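Local coordinates for protein probable transcriptional regulator (Pseudomonas aeruginosa, PDB 2ESN) that probably regulates transcription as a LysR-type factor, joining a DNA-binding helix-turn-helix domain to a domain thought to bind a small-molecule effector, at residues C[179-189]-C[261-272]; C[198-206]-C[242-251]. One frame throughout, in Å; residues are numbered along the deposited sequence.

Interaction 1 (C[179-189]-C[261-272])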
loop_
_atom_site.group_PDB
_atom_site.type_symbol
_atom_site.label_atom_id
_atom_site.label_comp_id
_atom_site.label_asym_id
_atom_site.label_seq_id
_atom_site.Cartn_x
_atom_site.Cartn_y
_atom_site.Cartn_z
ATOM N N VAL C 179 34.384 -14.049 10.849
ATOM C CA VAL C 179 35.602 -13.762 11.533
ATOM C C VAL C 179 35.448 -12.373 12.171
ATOM O O VAL C 179 34.504 -11.696 11.871
ATOM C CB VAL C 179 36.837 -13.815 10.586
ATOM C CG1 VAL C 179 37.097 -15.231 10.108
ATOM C CG2 VAL C 179 36.721 -12.803 9.382
ATOM N N VAL C 180 36.357 -12.027 13.087
ATOM C CA VAL C 180 36.444 -10.749 13.795
ATOM C C VAL C 180 37.538 -10.004 13.048
ATOM O O VAL C 180 38.621 -10.546 12.804
ATOM C CB VAL C 180 36.814 -10.932 15.290
ATOM C CG1 VAL C 180 37.018 -9.566 15.988
ATOM C CG2 VAL C 180 35.671 -11.683 15.999
ATOM N N VAL C 181 37.201 -8.766 12.692
ATOM C CA VAL C 181 38.007 -7.889 11.934
ATOM C C VAL C 181 38.300 -6.685 12.808
ATOM O O VAL C 181 37.412 -6.227 13.512
ATOM C CB VAL C 181 37.139 -7.449 10.692
ATOM C CG1 VAL C 181 37.700 -6.257 10.040
ATOM C CG2 VAL C 181 36.908 -8.660 9.705
ATOM N N ALA C 182 39.559 -6.210 12.802
ATOM C CA ALA C 182 39.964 -4.939 13.431
ATOM C C ALA C 182 40.872 -4.246 12.474
ATOM O O ALA C 182 41.402 -4.893 11.593
ATOM C CB ALA C 182 40.732 -5.199 14.690
ATOM N N ARG C 183 41.073 -2.932 12.657
ATOM C CA ARG C 183 42.157 -2.268 11.954
ATOM C C ARG C 183 43.453 -3.076 12.187
ATOM O O ARG C 183 43.633 -3.755 13.251
ATOM C CB ARG C 183 42.312 -0.811 12.388
ATOM C CG ARG C 183 42.688 -0.566 13.880
ATOM C CD ARG C 183 43.609 0.628 13.912
ATOM N NE ARG C 183 42.932 1.827 13.511
ATOM C CZ ARG C 183 43.264 2.702 12.569
ATOM N NH1 ARG C 183 42.459 3.740 12.437
ATOM N NH2 ARG C 183 44.319 2.572 11.779
ATOM N N ARG C 184 44.331 -3.064 11.191
ATOM C CA ARG C 184 45.536 -3.857 11.228
ATOM C C ARG C 184 46.393 -3.556 12.468
ATOM O O ARG C 184 46.914 -4.465 13.112
ATOM C CB ARG C 184 46.394 -3.572 9.986
ATOM C CG ARG C 184 47.564 -4.616 9.916
ATOM C CD ARG C 184 48.261 -4.617 8.563
ATOM N NE ARG C 184 47.411 -5.359 7.630
ATOM C CZ ARG C 184 46.866 -4.898 6.505
ATOM N NH1 ARG C 184 47.120 -3.646 6.063
ATOM N NH2 ARG C 184 46.074 -5.735 5.826
ATOM N N ASP C 185 46.548 -2.289 12.773
ATOM C CA ASP C 185 47.245 -1.879 14.029
ATOM C C ASP C 185 46.273 -1.348 15.107
ATOM O O ASP C 185 46.177 -0.169 15.315
ATOM C CB ASP C 185 48.258 -0.798 13.710
ATOM C CG ASP C 185 49.344 -1.307 12.740
ATOM O OD1 ASP C 185 49.743 -2.491 12.758
ATOM O OD2 ASP C 185 49.752 -0.529 11.920
ATOM N N HIS C 186 45.545 -2.247 15.759
ATOM C CA HIS C 186 44.552 -1.829 16.746
ATOM C C HIS C 186 45.341 -1.585 18.056
ATOM O O HIS C 186 46.202 -2.401 18.396
ATOM C CB HIS C 186 43.552 -2.968 16.912
ATOM C CG HIS C 186 42.387 -2.634 17.808
ATOM N ND1 HIS C 186 42.488 -2.556 19.184
ATOM C CD2 HIS C 186 41.095 -2.370 17.511
ATOM C CE1 HIS C 186 41.313 -2.199 19.688
ATOM N NE2 HIS C 186 40.444 -2.108 18.696
ATOM N N PRO C 187 45.036 -0.491 18.811
ATOM C CA PRO C 187 45.917 -0.217 19.971
ATOM C C PRO C 187 45.950 -1.308 21.029
ATOM O O PRO C 187 46.909 -1.342 21.792
ATOM C CB PRO C 187 45.432 1.142 20.521
ATOM C CG PRO C 187 43.973 1.298 20.009
ATOM C CD PRO C 187 43.951 0.501 18.664
ATOM N N ARG C 188 44.980 -2.230 21.038
ATOM C CA ARG C 188 44.848 -3.153 22.155
ATOM C C ARG C 188 44.846 -4.601 21.727
ATOM O O ARG C 188 44.646 -5.480 22.549
ATOM C CB ARG C 188 43.604 -2.830 22.991
ATOM C CG ARG C 188 43.659 -1.557 23.815
ATOM C CD ARG C 188 42.282 -1.048 24.402
ATOM N NE ARG C 188 41.288 -0.700 23.357
ATOM C CZ ARG C 188 41.180 0.503 22.806
ATOM N NH1 ARG C 188 42.006 1.495 23.158
ATOM N NH2 ARG C 188 40.257 0.732 21.885
ATOM N N LEU C 189 45.105 -4.891 20.452
ATOM C CA LEU C 189 45.175 -6.259 20.047
ATOM C C LEU C 189 46.591 -6.610 19.765
ATOM O O LEU C 189 47.160 -6.163 18.766
ATOM C CB LEU C 189 44.299 -6.541 18.831
ATOM C CG LEU C 189 42.800 -6.237 18.903
ATOM C CD1 LEU C 189 42.124 -6.711 17.648
ATOM C CD2 LEU C 189 42.135 -6.858 20.156
ATOM N N ALA C 261 40.736 -6.872 3.022
ATOM C CA ALA C 261 41.753 -6.806 4.098
ATOM C C ALA C 261 42.815 -5.754 3.769
ATOM O O ALA C 261 43.184 -4.870 4.600
ATOM C CB ALA C 261 42.364 -8.193 4.345
ATOM N N GLU C 262 43.270 -5.774 2.535
ATOM C CA GLU C 262 44.290 -4.769 2.132
ATOM C C GLU C 262 43.752 -3.396 1.872
ATOM O O GLU C 262 44.309 -2.413 2.339
ATOM C CB GLU C 262 45.041 -5.261 0.876
ATOM C CG GLU C 262 46.236 -6.075 1.213
ATOM C CD GLU C 262 47.384 -5.193 1.733
ATOM O OE1 GLU C 262 47.426 -3.957 1.423
ATOM O OE2 GLU C 262 48.249 -5.749 2.452
ATOM N N ALA C 263 42.707 -3.329 1.068
ATOM C CA ALA C 263 42.050 -2.044 0.761
ATOM C C ALA C 263 41.684 -1.241 2.015
ATOM O O ALA C 263 41.812 0.002 1.998
ATOM C CB ALA C 263 40.797 -2.287 -0.028
ATOM N N ALA C 264 41.159 -1.916 3.068
ATOM C CA ALA C 264 40.708 -1.148 4.253
ATOM C C ALA C 264 41.746 -1.188 5.393
ATOM O O ALA C 264 41.506 -0.595 6.448
ATOM C CB ALA C 264 39.365 -1.638 4.744
ATOM N N GLY C 265 42.855 -1.894 5.208
ATOM C CA GLY C 265 43.901 -2.018 6.281
ATOM C C GLY C 265 43.408 -2.881 7.459
ATOM O O GLY C 265 43.298 -2.378 8.599
ATOM N N LEU C 266 43.119 -4.168 7.227
ATOM C CA LEU C 266 42.513 -4.992 8.320
ATOM C C LEU C 266 43.344 -6.132 8.730
ATOM O O LEU C 266 44.060 -6.635 7.888
ATOM C CB LEU C 266 41.171 -5.620 7.848
ATOM C CG LEU C 266 40.204 -4.619 7.208
ATOM C CD1 LEU C 266 38.918 -5.365 6.584
ATOM C CD2 LEU C 266 39.828 -3.509 8.199
ATOM N N ALA C 267 43.159 -6.574 9.984
ATOM C CA ALA C 267 43.504 -7.899 10.479
ATOM C C ALA C 267 42.236 -8.784 10.680
ATOM O O ALA C 267 41.164 -8.304 11.093
ATOM C CB ALA C 267 44.225 -7.749 11.786
ATOM N N LEU C 268 42.345 -10.054 10.375
ATOM C CA LEU C 268 41.238 -10.977 10.495
ATOM C C LEU C 268 41.667 -11.984 11.529
ATOM O O LEU C 268 42.796 -12.480 11.448
ATOM C CB LEU C 268 41.030 -11.729 9.177
ATOM C CG LEU C 268 40.203 -11.053 8.058
ATOM C CD1 LEU C 268 40.754 -9.699 7.681
ATOM C CD2 LEU C 268 40.126 -11.980 6.780
ATOM N N TYR C 269 40.762 -12.284 12.468
ATOM C CA TYR C 269 41.017 -13.198 13.590
ATOM C C TYR C 269 39.863 -14.165 13.758
ATOM O O TYR C 269 38.718 -13.840 13.447
ATOM C CB TYR C 269 41.040 -12.429 14.891
ATOM C CG TYR C 269 42.115 -11.384 14.952
ATOM C CD1 TYR C 269 43.471 -11.753 14.972
ATOM C CD2 TYR C 269 41.783 -10.043 14.930
ATOM C CE1 TYR C 269 44.458 -10.770 15.032
ATOM C CE2 TYR C 269 42.732 -9.077 14.966
ATOM C CZ TYR C 269 44.069 -9.423 15.029
ATOM O OH TYR C 269 45.048 -8.422 15.109
ATOM N N PRO C 270 40.161 -15.355 14.279
ATOM C CA PRO C 270 39.058 -16.249 14.667
ATOM C C PRO C 270 38.235 -15.602 15.773
ATOM O O PRO C 270 38.766 -14.839 16.565
ATOM C CB PRO C 270 39.767 -17.518 15.122
ATOM C CG PRO C 270 41.244 -17.030 15.424
ATOM C CD PRO C 270 41.516 -15.918 14.519
ATOM N N ALA C 271 36.931 -15.851 15.782
ATOM C CA ALA C 271 36.113 -15.366 16.857
ATOM C C ALA C 271 36.484 -16.101 18.146
ATOM O O ALA C 271 36.670 -17.317 18.110
ATOM C CB ALA C 271 34.640 -15.585 16.542
ATOM N N PRO C 272 36.523 -15.390 19.286
ATOM C CA PRO C 272 36.705 -16.022 20.568
ATOM C C PRO C 272 35.434 -16.693 21.178
ATOM O O PRO C 272 35.350 -16.838 22.398
ATOM C CB PRO C 272 37.130 -14.842 21.432
ATOM C CG PRO C 272 36.347 -13.725 20.914
ATOM C CD PRO C 272 36.386 -13.920 19.436
HETATM O O HOH W 1 44.615 -5.777 14.999
HETATM O O HOH W 2 46.593 -2.053 3.758
#

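Interaction 2 (C[198-206]-C[242-251])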
loop_
_atom_site.group_PDB
_atom_site.type_symbol
_atom_site.label_atom_id
_atom_site.label_comp_id
_atom_site.label_asym_id
_atom_site.label_seq_id
_atom_site.Cartn_x
_atom_site.Cartn_y
_atom_site.Cartn_z
ATOM N N TYR C 198 37.523 -8.901 23.250
ATOM C CA TYR C 198 36.457 -8.624 22.323
ATOM C C TYR C 198 35.351 -7.836 22.984
ATOM O O TYR C 198 34.875 -6.899 22.386
ATOM C CB TYR C 198 35.879 -9.934 21.805
ATOM C CG TYR C 198 34.687 -9.853 20.845
ATOM C CD1 TYR C 198 34.896 -9.807 19.465
ATOM C CD2 TYR C 198 33.349 -9.923 21.316
ATOM C CE1 TYR C 198 33.802 -9.775 18.545
ATOM C CE2 TYR C 198 32.234 -9.928 20.397
ATOM C CZ TYR C 198 32.482 -9.880 19.013
ATOM O OH TYR C 198 31.463 -9.891 18.086
ATOM N N LEU C 199 34.944 -8.198 24.206
ATOM C CA LEU C 199 33.807 -7.479 24.816
ATOM C C LEU C 199 34.173 -6.143 25.407
ATOM O O LEU C 199 33.278 -5.362 25.733
ATOM C CB LEU C 199 33.029 -8.320 25.839
ATOM C CG LEU C 199 32.458 -9.604 25.260
ATOM C CD1 LEU C 199 31.985 -10.462 26.399
ATOM C CD2 LEU C 199 31.308 -9.306 24.250
ATOM N N ALA C 200 35.484 -5.872 25.514
ATOM C CA ALA C 200 35.983 -4.559 25.948
ATOM C C ALA C 200 36.088 -3.507 24.829
ATOM O O ALA C 200 36.426 -2.337 25.090
ATOM C CB ALA C 200 37.348 -4.736 26.638
ATOM N N GLU C 201 35.778 -3.884 23.586
ATOM C CA GLU C 201 35.742 -2.884 22.502
ATOM C C GLU C 201 34.326 -2.419 22.165
ATOM O O GLU C 201 33.368 -3.019 22.589
ATOM C CB GLU C 201 36.386 -3.446 21.231
ATOM C CG GLU C 201 37.881 -3.809 21.336
ATOM C CD GLU C 201 38.763 -2.597 21.721
ATOM O OE1 GLU C 201 38.495 -1.430 21.294
ATOM O OE2 GLU C 201 39.722 -2.847 22.503
ATOM N N ARG C 202 34.206 -1.326 21.422
ATOM C CA ARG C 202 32.953 -1.010 20.755
ATOM C C ARG C 202 32.915 -1.716 19.383
ATOM O O ARG C 202 33.965 -2.115 18.815
ATOM C CB ARG C 202 32.764 0.514 20.667
ATOM C CG ARG C 202 32.669 1.223 22.056
ATOM C CD ARG C 202 32.703 2.716 21.921
ATOM N NE ARG C 202 31.380 3.213 21.558
ATOM C CZ ARG C 202 31.135 4.284 20.781
ATOM N NH1 ARG C 202 32.134 4.999 20.229
ATOM N NH2 ARG C 202 29.852 4.646 20.528
ATOM N N HIS C 203 31.705 -1.871 18.860
ATOM C CA HIS C 203 31.473 -2.790 17.782
ATOM C C HIS C 203 30.687 -2.145 16.659
ATOM O O HIS C 203 29.799 -1.302 16.909
ATOM C CB HIS C 203 30.760 -4.038 18.272
ATOM C CG HIS C 203 31.602 -4.908 19.130
ATOM N ND1 HIS C 203 32.267 -6.006 18.647
ATOM C CD2 HIS C 203 31.899 -4.837 20.451
ATOM C CE1 HIS C 203 32.944 -6.574 19.632
ATOM N NE2 HIS C 203 32.723 -5.889 20.735
ATOM N N ALA C 204 31.039 -2.518 15.408
ATOM C CA ALA C 204 30.246 -2.106 14.252
ATOM C C ALA C 204 29.357 -3.298 13.943
ATOM O O ALA C 204 29.801 -4.418 14.011
ATOM C CB ALA C 204 31.121 -1.787 13.055
ATOM N N VAL C 205 28.096 -3.074 13.592
ATOM C CA VAL C 205 27.187 -4.218 13.425
ATOM C C VAL C 205 26.389 -4.045 12.148
ATOM O O VAL C 205 25.947 -2.943 11.821
ATOM C CB VAL C 205 26.221 -4.321 14.665
ATOM C CG1 VAL C 205 25.164 -5.343 14.441
ATOM C CG2 VAL C 205 27.051 -4.688 15.923
ATOM N N VAL C 206 26.288 -5.113 11.377
ATOM C CA VAL C 206 25.631 -5.075 10.092
ATOM C C VAL C 206 24.174 -5.579 10.245
ATOM O O VAL C 206 23.947 -6.685 10.657
ATOM C CB VAL C 206 26.415 -5.919 9.073
ATOM C CG1 VAL C 206 25.660 -5.980 7.718
ATOM C CG2 VAL C 206 27.809 -5.333 8.836
ATOM N N LEU C 242 34.872 1.006 7.731
ATOM C CA LEU C 242 34.700 1.621 9.038
ATOM C C LEU C 242 35.663 1.007 10.093
ATOM O O LEU C 242 36.347 1.704 10.832
ATOM C CB LEU C 242 33.227 1.457 9.476
ATOM C CG LEU C 242 32.935 1.775 10.975
ATOM C CD1 LEU C 242 33.208 3.291 11.268
ATOM C CD2 LEU C 242 31.490 1.429 11.286
ATOM N N ALA C 243 35.696 -0.307 10.156
ATOM C CA ALA C 243 36.629 -1.060 11.023
ATOM C C ALA C 243 38.126 -0.775 10.845
ATOM O O ALA C 243 38.903 -0.880 11.832
ATOM C CB ALA C 243 36.382 -2.529 10.853
ATOM N N GLY C 244 38.548 -0.484 9.590
ATOM C CA GLY C 244 39.913 -0.093 9.254
ATOM C C GLY C 244 40.283 1.331 9.648
ATOM O O GLY C 244 41.463 1.644 9.720
ATOM N N SER C 245 39.300 2.191 9.919
ATOM C CA SER C 245 39.554 3.555 10.389
ATOM C C SER C 245 39.206 3.804 11.870
ATOM O O SER C 245 39.320 4.920 12.307
ATOM C CB SER C 245 38.863 4.621 9.528
ATOM O OG SER C 245 39.550 4.742 8.274
ATOM N N THR C 246 38.909 2.770 12.645
ATOM C CA THR C 246 38.596 2.971 14.042
ATOM C C THR C 246 39.072 1.825 14.882
ATOM O O THR C 246 39.635 0.799 14.364
ATOM C CB THR C 246 37.054 3.048 14.242
ATOM O OG1 THR C 246 36.526 1.802 13.795
ATOM C CG2 THR C 246 36.411 4.196 13.455
ATOM N N ASP C 247 38.786 1.946 16.194
ATOM C CA ASP C 247 39.121 0.854 17.074
ATOM C C ASP C 247 37.979 -0.135 17.150
ATOM O O ASP C 247 38.072 -1.147 17.883
ATOM C CB ASP C 247 39.538 1.342 18.481
ATOM C CG ASP C 247 40.756 2.268 18.410
ATOM O OD1 ASP C 247 41.498 2.179 17.405
ATOM O OD2 ASP C 247 40.946 3.103 19.301
ATOM N N PHE C 248 36.949 0.103 16.339
ATOM C CA PHE C 248 35.792 -0.791 16.417
ATOM C C PHE C 248 36.058 -2.148 15.867
ATOM O O PHE C 248 36.739 -2.285 14.846
ATOM C CB PHE C 248 34.575 -0.192 15.732
ATOM C CG PHE C 248 34.222 1.205 16.194
ATOM C CD1 PHE C 248 33.462 2.003 15.388
ATOM C CD2 PHE C 248 34.594 1.696 17.442
ATOM C CE1 PHE C 248 33.074 3.284 15.762
ATOM C CE2 PHE C 248 34.221 3.013 17.857
ATOM C CZ PHE C 248 33.452 3.794 17.026
ATOM N N LEU C 249 35.434 -3.160 16.472
ATOM C CA LEU C 249 35.498 -4.484 15.950
ATOM C C LEU C 249 34.244 -4.810 15.104
ATOM O O LEU C 249 33.156 -4.264 15.362
ATOM C CB LEU C 249 35.638 -5.456 17.113
ATOM C CG LEU C 249 36.887 -5.251 18.020
ATOM C CD1 LEU C 249 36.979 -6.392 19.012
ATOM C CD2 LEU C 249 38.151 -5.239 17.158
ATOM N N LEU C 250 34.394 -5.694 14.113
ATOM C CA LEU C 250 33.305 -6.059 13.251
ATOM C C LEU C 250 33.356 -7.558 13.107
ATOM O O LEU C 250 34.420 -8.111 12.877
ATOM C CB LEU C 250 33.419 -5.369 11.872
ATOM C CG LEU C 250 32.549 -5.946 10.717
ATOM C CD1 LEU C 250 31.049 -5.579 10.916
ATOM C CD2 LEU C 250 33.027 -5.421 9.346
ATOM N N THR C 251 32.225 -8.230 13.235
ATOM C CA THR C 251 32.215 -9.716 13.094
ATOM C C THR C 251 31.455 -9.999 11.779
ATOM O O THR C 251 30.250 -9.725 11.696
ATOM C CB THR C 251 31.543 -10.392 14.315
ATOM O OG1 THR C 251 32.075 -9.788 15.537
ATOM C CG2 THR C 251 31.725 -11.955 14.231
HETATM O O HOH W 3 31.969 -7.191 16.152
HETATM O O HOH W 4 29.694 -7.135 14.033
#

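Interaction 1 (C[179-189]-C[261-272])
Arg184 lays its guanidinium over the backbone that leads from helix 254-264 into strand 266-269, with Leu266 N and Gly265 C beneath one face. CG is anti to the backbone N (chi1 -170°) and the chain bends only at chi3, which carries the group back to the helix end. There NH2 makes a weak bond to Ala261 O and stands 3.0 Å from Leu266 O, while NH1 reaches Glu262 O and OE1 through a water in the guanidinium plane. Glu262 OE2 lies 4.0 Å from Arg184 NH2 but well out of that plane, so any attraction is probably through charge, with no N-H aimed at it. Gly265 ends the helix in a Schellman motif, and Gly265 O accepts from Arg184 N at 2.9 Å. Beyond it, strands 179-183 and 266-269 pair antiparallel within the mixed sheet of the LysR substrate-binding domain, a periplasmic-binding-protein-like fold; Val180 bonds Tyr269, and Ala182 bonds Ala267, in both directions. On one face Val181 CG1 meets both methyls of Leu266, 3.8 Å from CD1, and Leu268 CG sits 4.1 Å from Val179 CG2, near Ala257 of helix 254-264. On the other face Tyr269 holds its ring edge to Ala182 CB and brings CE2 within 3.6 Å of Leu189 CD1. A water in the plane of the Tyr269 ring joins OH to Arg183 O.

Interaction 2 (C[198-206]-C[242-251])
Thr251 OG1 is gripped by the hydroxyl of Tyr198, 2.6 Å from OH, and by a water that also binds His203 ND1. The threonine oxygen lies at the edge of the Tyr198 ring, near its plane, and the two side chains cross at about a right angle. Tyr198 CG is anti to the backbone N (chi1 178°), which carries the hydroxyl from the end of helix 195-199 to Thr251. His203 CE1 sits over the centre of that ring, 3.3 Å above its plane, and NE2 donates to Tyr198 O. With one ring nitrogen on the carbonyl and the other on the water, the imidazole is fixed in rotation. Leu249 packs beside it, its CB 3.7 Å from His203 ND1 and its CD1 3.6 Å from Glu201 CG; the carboxylate of Glu201 turns to Arg188. Strands 202-206 and 249-251 run parallel as neighbours in the sheet, joined by two backbone hydrogen bonds, both to Leu249: its N bonds Arg202 O, and Leu249 O takes Ala204 N at 2.7 Å. On the sheet face opposite His203, Ala204 CB meets Leu242 CD2 of helix 236-244 at 3.7 Å. Arg202 and Phe248 lie side by side pointing the same way, Arg202 NH1 3.7 Å from Phe248 CZ with guanidinium and ring planes 85° apart, and Arg202 NH2 hydrogen-bonds Val130 O of the second subunit. A second water spans Ala204 O and Thr251 N. The buried hydroxyls and imidazole are thus satisfied by one another, by a backbone carbonyl and by water, amid largely apolar packing.

Interaction 2 is the more buried of the two, whereas interaction 1 runs from a buried strand pair to an exposed end around Arg184. Both belong to one sheet, in which strand 168-183 lies between 266-269 and 249-253, and interaction 2 is nested within the chain loop closed by interaction 1. They meet directly: Arg188 NE forms a salt bridge with Glu201 OE2, and His186 NE2 probably donates to Asp247 O. An antiparallel backbone ladder carries interaction 1, while interaction 2 combines a short parallel pairing with a polar cluster in the interior. Both touch the second subunit, interaction 2 with more residues and through hydrogen bonds.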